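Pyridine synthase TbtD (Thermobispora bispora, PDB 5WA4) probably catalyses the [4+2] aza-cycloaddition that forms the pyridine core of the thiopeptide thiomuracin, acting on a precursor whose leader peptide it binds. Local coordinates at residues Thr166-Ala178 with Phe223-Glu235. Residues are numbered along the deposited sequence; the frame is centred on the assembly and turned at random.
Sequences TIAFDLVVATAHA and FTERLIAVASSAE
Arg226 reaches across to Asp170 with NE and NH2, one nitrogen to each carboxylate oxygen, between two helices packed at -55°, a worked example of a helix pair joined by an apolar seam with polar pairs towards its ends. The arginine chain runs out extended, CG anti to the backbone N (chi1 -163°), and lays its guanidinium nearly coplanar with the carboxylate. NE of Arg226 donates to OD1 of Asp170 at 2.8 Å, while NH2 of Arg226 meets OD2 of Asp170 at 3.0 Å in an almost straight bond; both oxygens offer their syn lone pairs. Thr166 CG2 lies over one face of the guanidinium.

Beside this bridge, Phe223 turns its edge toward the face of Phe169 in an offset edge-to-face pair, and Leu227 CB sits at the edge of the Phe169 ring. Both phenylalanines and Arg226 each also pack on an apolar side chain of the bound peptide. The seam continues through Val173 and Val230, CG1 to CG1 at 3.6 Å, to Ala174 and Ala234, whose small side chains accompany the close backbone approach there. In this helical part of the chain, helix 332-352 packs on Phe223 and Leu227, helix 184-201 on Val173 and Ala231.

Beyond, Ala231 CB covers one face of the His177 imidazole. NE2 of His177 donates to OE1 of Glu235 at 2.8 Å, meeting it from above the carboxylate plane. The backbone N-H of Leu184 at ND1 is consistent with ND1 accepting; bonds at both nitrogens would restrain the ring, as the bidentate bridge should restrain the guanidinium beside the peptide site.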
ATOM      1  N   THR E 166     -15.196  13.860 -34.896  1.00 57.10           N
ATOM      2  CA  THR E 166     -14.416  13.519 -36.087  1.00 59.83           C
ATOM      3  C   THR E 166     -13.280  14.511 -36.253  1.00 51.32           C
ATOM      4  O   THR E 166     -12.222  14.171 -36.769  1.00 52.03           O
ATOM      5  CB  THR E 166     -15.293  13.495 -37.377  1.00 58.98           C
ATOM      6  OG1 THR E 166     -16.496  12.761 -37.120  1.00 63.89           O
ATOM      7  CG2 THR E 166     -14.542  12.832 -38.553  1.00 56.44           C
ATOM      8  N   ILE E 167     -13.499  15.743 -35.827  1.00 44.70           N
ATOM      9  CA  ILE E 167     -12.401  16.680 -35.786  1.00 55.15           C
ATOM     10  C   ILE E 167     -11.372  16.184 -34.760  1.00 49.35           C
ATOM     11  O   ILE E 167     -10.181  16.059 -35.072  1.00 48.48           O
ATOM     12  CB  ILE E 167     -12.874  18.089 -35.442  1.00 57.78           C
ATOM     13  CG1 ILE E 167     -13.793  18.601 -36.568  1.00 50.44           C
ATOM     14  CG2 ILE E 167     -11.665  19.001 -35.202  1.00 41.02           C
ATOM     15  CD1 ILE E 167     -14.420  19.990 -36.326  1.00 52.33           C
ATOM     16  N   ALA E 168     -11.849  15.854 -33.565  1.00 46.74           N
ATOM     17  CA  ALA E 168     -10.986  15.333 -32.517  1.00 47.91           C
ATOM     18  C   ALA E 168     -10.254  14.078 -32.965  1.00 51.36           C
ATOM     19  O   ALA E 168      -9.079  13.900 -32.647  1.00 53.05           O
ATOM     20  CB  ALA E 168     -11.762  15.055 -31.280  1.00 43.66           C
ATOM     21  N   PHE E 169     -10.917  13.207 -33.714  1.00 49.18           N
ATOM     22  CA  PHE E 169     -10.230  12.004 -34.163  1.00 47.14           C
ATOM     23  C   PHE E 169      -9.020  12.397 -35.009  1.00 52.89           C
ATOM     24  O   PHE E 169      -7.908  11.930 -34.756  1.00 50.09           O
ATOM     25  CB  PHE E 169     -11.173  11.095 -34.947  1.00 50.82           C
ATOM     26  CG  PHE E 169     -10.534   9.810 -35.431  1.00 49.74           C
ATOM     27  CD1 PHE E 169      -9.943   9.741 -36.686  1.00 43.64           C
ATOM     28  CD2 PHE E 169     -10.531   8.677 -34.638  1.00 49.95           C
ATOM     29  CE1 PHE E 169      -9.358   8.558 -37.134  1.00 50.34           C
ATOM     30  CE2 PHE E 169      -9.953   7.486 -35.091  1.00 51.03           C
ATOM     31  CZ  PHE E 169      -9.373   7.429 -36.339  1.00 44.06           C
ATOM     32  N   ASP E 170      -9.240  13.279 -35.987  1.00 52.27           N
ATOM     33  CA  ASP E 170      -8.175  13.726 -36.883  1.00 51.75           C
ATOM     34  C   ASP E 170      -6.997  14.342 -36.090  1.00 53.43           C
ATOM     35  O   ASP E 170      -5.856  13.889 -36.221  1.00 47.27           O
ATOM     36  CB  ASP E 170      -8.699  14.743 -37.916  1.00 60.34           C
ATOM     37  CG  ASP E 170      -9.716  14.150 -38.918  1.00 57.91           C
ATOM     38  OD1 ASP E 170      -9.750  12.923 -39.129  1.00 54.58           O
ATOM     39  OD2 ASP E 170     -10.471  14.945 -39.531  1.00 61.30           O
ATOM     40  N   LEU E 171      -7.276  15.351 -35.260  1.00 51.48           N
ATOM     41  CA  LEU E 171      -6.227  16.027 -34.495  1.00 45.19           C
ATOM     42  C   LEU E 171      -5.438  15.066 -33.623  1.00 49.46           C
ATOM     43  O   LEU E 171      -4.206  15.032 -33.675  1.00 50.54           O
ATOM     44  CB  LEU E 171      -6.814  17.136 -33.628  1.00 41.39           C
ATOM     45  CG  LEU E 171      -7.438  18.257 -34.451  1.00 41.97           C
ATOM     46  CD1 LEU E 171      -7.911  19.420 -33.571  1.00 38.89           C
ATOM     47  CD2 LEU E 171      -6.476  18.707 -35.544  1.00 38.01           C
ATOM     48  N   VAL E 172      -6.145  14.280 -32.824  1.00 48.15           N
ATOM     49  CA  VAL E 172      -5.494  13.321 -31.934  1.00 49.13           C
ATOM     50  C   VAL E 172      -4.575  12.364 -32.698  1.00 44.76           C
ATOM     51  O   VAL E 172      -3.430  12.180 -32.329  1.00 48.81           O
ATOM     52  CB  VAL E 172      -6.555  12.534 -31.124  1.00 44.87           C
ATOM     53  CG1 VAL E 172      -6.111  11.123 -30.829  1.00 41.87           C
ATOM     54  CG2 VAL E 172      -6.900  13.282 -29.854  1.00 39.28           C
ATOM     55  N   VAL E 173      -5.075  11.769 -33.771  1.00 49.36           N
ATOM     56  CA  VAL E 173      -4.272  10.859 -34.587  1.00 52.60           C
ATOM     57  C   VAL E 173      -3.050  11.562 -35.205  1.00 48.03           C
ATOM     58  O   VAL E 173      -1.966  10.992 -35.256  1.00 44.64           O
ATOM     59  CB  VAL E 173      -5.121  10.233 -35.733  1.00 51.97           C
ATOM     60  CG1 VAL E 173      -4.262   9.362 -36.643  1.00 57.45           C
ATOM     61  CG2 VAL E 173      -6.266   9.418 -35.178  1.00 54.49           C
ATOM     62  N   ALA E 174      -3.241  12.796 -35.672  1.00 44.50           N
ATOM     63  CA  ALA E 174      -2.211  13.505 -36.427  1.00 49.12           C
ATOM     64  C   ALA E 174      -1.013  13.855 -35.543  1.00 52.97           C
ATOM     65  O   ALA E 174       0.150  13.679 -35.943  1.00 45.95           O
ATOM     66  CB  ALA E 174      -2.780  14.756 -37.062  1.00 43.45           C
ATOM     67  N   THR E 175      -1.313  14.349 -34.343  1.00 49.81           N
ATOM     68  CA  THR E 175      -0.298  14.636 -33.347  1.00 42.92           C
ATOM     69  C   THR E 175       0.531  13.391 -32.979  1.00 52.74           C
ATOM     70  O   THR E 175       1.776  13.468 -32.888  1.00 53.14           O
ATOM     71  CB  THR E 175      -0.937  15.242 -32.099  1.00 46.87           C
ATOM     72  OG1 THR E 175      -1.634  16.435 -32.478  1.00 52.48           O
ATOM     73  CG2 THR E 175       0.113  15.602 -31.065  1.00 54.24           C
ATOM     74  N   ALA E 176      -0.124  12.248 -32.780  1.00 45.58           N
ATOM     75  CA  ALA E 176       0.624  11.050 -32.391  1.00 43.45           C
ATOM     76  C   ALA E 176       1.464  10.537 -33.533  1.00 49.85           C
ATOM     77  O   ALA E 176       2.467   9.870 -33.301  1.00 50.27           O
ATOM     78  CB  ALA E 176      -0.291   9.955 -31.909  1.00 42.20           C
ATOM     79  N   HIS E 177       1.060  10.820 -34.773  1.00 53.43           N
ATOM     80  CA  HIS E 177       1.824  10.292 -35.909  1.00 51.31           C
ATOM     81  C   HIS E 177       3.012  11.202 -36.218  1.00 50.88           C
ATOM     82  O   HIS E 177       4.142  10.739 -36.389  1.00 54.01           O
ATOM     83  CB  HIS E 177       0.953  10.124 -37.157  1.00 43.34           C
ATOM     84  CG  HIS E 177       1.626   9.348 -38.243  1.00 50.69           C
ATOM     85  ND1 HIS E 177       2.255   8.144 -38.013  1.00 56.32           N
ATOM     86  CD2 HIS E 177       1.816   9.626 -39.556  1.00 54.32           C
ATOM     87  CE1 HIS E 177       2.782   7.700 -39.140  1.00 49.47           C
ATOM     88  NE2 HIS E 177       2.530   8.580 -40.091  1.00 53.92           N
ATOM     89  N   ALA E 178       2.742  12.499 -36.268  1.00 44.74           N
ATOM     90  CA  ALA E 178       3.721  13.472 -36.692  1.00 45.43           C
ATOM     91  C   ALA E 178       4.708  13.828 -35.585  1.00 51.56           C
ATOM     92  O   ALA E 178       5.914  13.835 -35.806  1.00 52.26           O
ATOM     93  CB  ALA E 178       3.016  14.729 -37.198  1.00 47.07           C
ATOM     94  N   PHE E 223     -13.059   3.610 -40.120  1.00 68.36           N
ATOM     95  CA  PHE E 223     -12.047   4.127 -39.200  1.00 67.78           C
ATOM     96  C   PHE E 223     -10.632   3.912 -39.716  1.00 67.95           C
ATOM     97  O   PHE E 223      -9.818   4.827 -39.677  1.00 68.81           O
ATOM     98  CB  PHE E 223     -12.178   3.489 -37.808  1.00 65.63           C
ATOM     99  CG  PHE E 223     -13.221   4.133 -36.947  1.00 65.99           C
ATOM    100  CD1 PHE E 223     -12.946   5.299 -36.268  1.00 63.13           C
ATOM    101  CD2 PHE E 223     -14.477   3.578 -36.827  1.00 61.13           C
ATOM    102  CE1 PHE E 223     -13.904   5.903 -35.486  1.00 65.04           C
ATOM    103  CE2 PHE E 223     -15.426   4.174 -36.047  1.00 68.70           C
ATOM    104  CZ  PHE E 223     -15.145   5.345 -35.378  1.00 65.82           C
ATOM    105  N   THR E 224     -10.333   2.697 -40.167  1.00 66.00           N
ATOM    106  CA  THR E 224      -8.985   2.360 -40.589  1.00 66.31           C
ATOM    107  C   THR E 224      -8.549   3.201 -41.766  1.00 74.43           C
ATOM    108  O   THR E 224      -7.392   3.621 -41.844  1.00 75.74           O
ATOM    109  CB  THR E 224      -8.859   0.897 -40.997  1.00 68.90           C
ATOM    110  OG1 THR E 224      -9.935   0.563 -41.885  1.00 76.04           O
ATOM    111  CG2 THR E 224      -8.877  -0.007 -39.787  1.00 64.92           C
ATOM    112  N   GLU E 225      -9.469   3.448 -42.689  1.00 75.78           N
ATOM    113  CA  GLU E 225      -9.074   4.144 -43.904  1.00 81.06           C
ATOM    114  C   GLU E 225      -9.068   5.671 -43.723  1.00 77.40           C
ATOM    115  O   GLU E 225      -8.382   6.380 -44.477  1.00 86.14           O
ATOM    116  CB  GLU E 225      -9.948   3.695 -45.082  1.00 77.19           C
ATOM    117  CG  GLU E 225      -9.461   2.348 -45.651  1.00 83.01           C
ATOM    118  CD  GLU E 225     -10.447   1.685 -46.593  1.00 99.51           C
ATOM    119  OE1 GLU E 225     -11.618   2.123 -46.640  1.00102.39           O
ATOM    120  OE2 GLU E 225     -10.057   0.716 -47.283  1.00101.61           O
ATOM    121  N   ARG E 226      -9.755   6.180 -42.700  1.00 64.02           N
ATOM    122  CA  ARG E 226      -9.543   7.579 -42.333  1.00 60.50           C
ATOM    123  C   ARG E 226      -8.223   7.774 -41.549  1.00 63.68           C
ATOM    124  O   ARG E 226      -7.582   8.818 -41.648  1.00 55.92           O
ATOM    125  CB  ARG E 226     -10.705   8.121 -41.523  1.00 52.58           C
ATOM    126  CG  ARG E 226     -10.683   9.616 -41.497  1.00 53.34           C
ATOM    127  CD  ARG E 226     -11.704  10.195 -40.581  1.00 45.88           C
ATOM    128  NE  ARG E 226     -11.658  11.651 -40.658  1.00 58.31           N
ATOM    129  CZ  ARG E 226     -12.225  12.364 -41.628  1.00 55.83           C
ATOM    130  NH1 ARG E 226     -12.859  11.740 -42.606  1.00 61.19           N
ATOM    131  NH2 ARG E 226     -12.162  13.694 -41.623  1.00 48.09           N
ATOM    132  N   LEU E 227      -7.812   6.764 -40.788  1.00 56.52           N
ATOM    133  CA  LEU E 227      -6.580   6.858 -40.025  1.00 63.61           C
ATOM    134  C   LEU E 227      -5.368   6.796 -40.965  1.00 59.98           C
ATOM    135  O   LEU E 227      -4.434   7.578 -40.830  1.00 51.81           O
ATOM    136  CB  LEU E 227      -6.515   5.760 -38.959  1.00 64.38           C
ATOM    137  CG  LEU E 227      -5.206   5.586 -38.182  1.00 54.96           C
ATOM    138  CD1 LEU E 227      -5.527   5.317 -36.735  1.00 52.60           C
ATOM    139  CD2 LEU E 227      -4.368   4.453 -38.732  1.00 58.02           C
ATOM    140  N   ILE E 228      -5.399   5.876 -41.922  1.00 66.00           N
ATOM    141  CA  ILE E 228      -4.444   5.882 -43.032  1.00 64.95           C
ATOM    142  C   ILE E 228      -4.405   7.245 -43.750  1.00 63.67           C
ATOM    143  O   ILE E 228      -3.342   7.725 -44.134  1.00 68.01           O
ATOM    144  CB  ILE E 228      -4.777   4.789 -44.063  1.00 63.70           C
ATOM    145  CG1 ILE E 228      -4.686   3.409 -43.417  1.00 64.54           C
ATOM    146  CG2 ILE E 228      -3.819   4.854 -45.231  1.00 60.86           C
ATOM    147  CD1 ILE E 228      -4.974   2.279 -44.366  1.00 62.00           C
ATOM    148  N   ALA E 229      -5.564   7.872 -43.911  1.00 64.76           N
ATOM    149  CA  ALA E 229      -5.640   9.150 -44.606  1.00 63.91           C
ATOM    150  C   ALA E 229      -5.186  10.342 -43.738  1.00 67.16           C
ATOM    151  O   ALA E 229      -4.607  11.304 -44.260  1.00 66.23           O
ATOM    152  CB  ALA E 229      -7.062   9.375 -45.126  1.00 42.61           C
ATOM    153  N   VAL E 230      -5.460  10.291 -42.432  1.00 61.06           N
ATOM    154  CA  VAL E 230      -5.053  11.367 -41.523  1.00 61.69           C
ATOM    155  C   VAL E 230      -3.548  11.333 -41.309  1.00 65.99           C
ATOM    156  O   VAL E 230      -2.878  12.378 -41.271  1.00 59.04           O
ATOM    157  CB  VAL E 230      -5.761  11.274 -40.155  1.00 59.46           C
ATOM    158  CG1 VAL E 230      -4.962  11.959 -39.069  1.00 53.49           C
ATOM    159  CG2 VAL E 230      -7.124  11.897 -40.256  1.00 63.57           C
ATOM    160  N   ALA E 231      -3.017  10.124 -41.186  1.00 60.22           N
ATOM    161  CA  ALA E 231      -1.589   9.965 -41.047  1.00 56.76           C
ATOM    162  C   ALA E 231      -0.890  10.524 -42.291  1.00 64.34           C
ATOM    163  O   ALA E 231       0.130  11.195 -42.166  1.00 65.38           O
ATOM    164  CB  ALA E 231      -1.232   8.507 -40.815  1.00 50.72           C
ATOM    165  N   SER E 232      -1.459  10.266 -43.473  1.00 62.98           N
ATOM    166  CA  SER E 232      -0.927  10.770 -44.743  1.00 63.48           C
ATOM    167  C   SER E 232      -0.806  12.294 -44.754  1.00 66.79           C
ATOM    168  O   SER E 232       0.259  12.829 -45.042  1.00 77.36           O
ATOM    169  CB  SER E 232      -1.803  10.323 -45.922  1.00 71.80           C
ATOM    170  OG  SER E 232      -1.728   8.924 -46.150  1.00 73.14           O
ATOM    171  N   SER E 233      -1.891  12.996 -44.440  1.00 64.45           N
ATOM    172  CA  SER E 233      -1.847  14.459 -44.336  1.00 66.70           C
ATOM    173  C   SER E 233      -0.968  14.941 -43.195  1.00 70.10           C
ATOM    174  O   SER E 233      -0.814  16.139 -42.989  1.00 67.95           O
ATOM    175  CB  SER E 233      -3.250  15.043 -44.151  1.00 62.40           C
ATOM    176  OG  SER E 233      -3.953  15.077 -45.370  1.00 85.37           O
ATOM    177  N   ALA E 234      -0.409  14.010 -42.437  1.00 65.06           N
ATOM    178  CA  ALA E 234       0.390  14.388 -41.303  1.00 59.25           C
ATOM    179  C   ALA E 234       1.879  14.305 -41.612  1.00 72.10           C
ATOM    180  O   ALA E 234       2.682  14.964 -40.939  1.00 65.87           O
ATOM    181  CB  ALA E 234       0.049  13.531 -40.128  1.00 61.58           C
ATOM    182  N   GLU E 235       2.240  13.530 -42.640  1.00 73.55           N
ATOM    183  CA  GLU E 235       3.646  13.316 -42.967  1.00 72.38           C
ATOM    184  C   GLU E 235       4.122  13.896 -44.305  1.00 87.41           C
ATOM    185  O   GLU E 235       5.145  14.569 -44.339  1.00 99.31           O
ATOM    186  CB  GLU E 235       3.968  11.818 -42.914  1.00 72.57           C
ATOM    187  CG  GLU E 235       3.152  10.934 -43.835  1.00 73.22           C
ATOM    188  CD  GLU E 235       3.459   9.447 -43.653  1.00 79.76           C
ATOM    189  OE1 GLU E 235       3.817   9.040 -42.529  1.00 71.85           O
ATOM    190  OE2 GLU E 235       3.376   8.689 -44.648  1.00 81.31           O
TER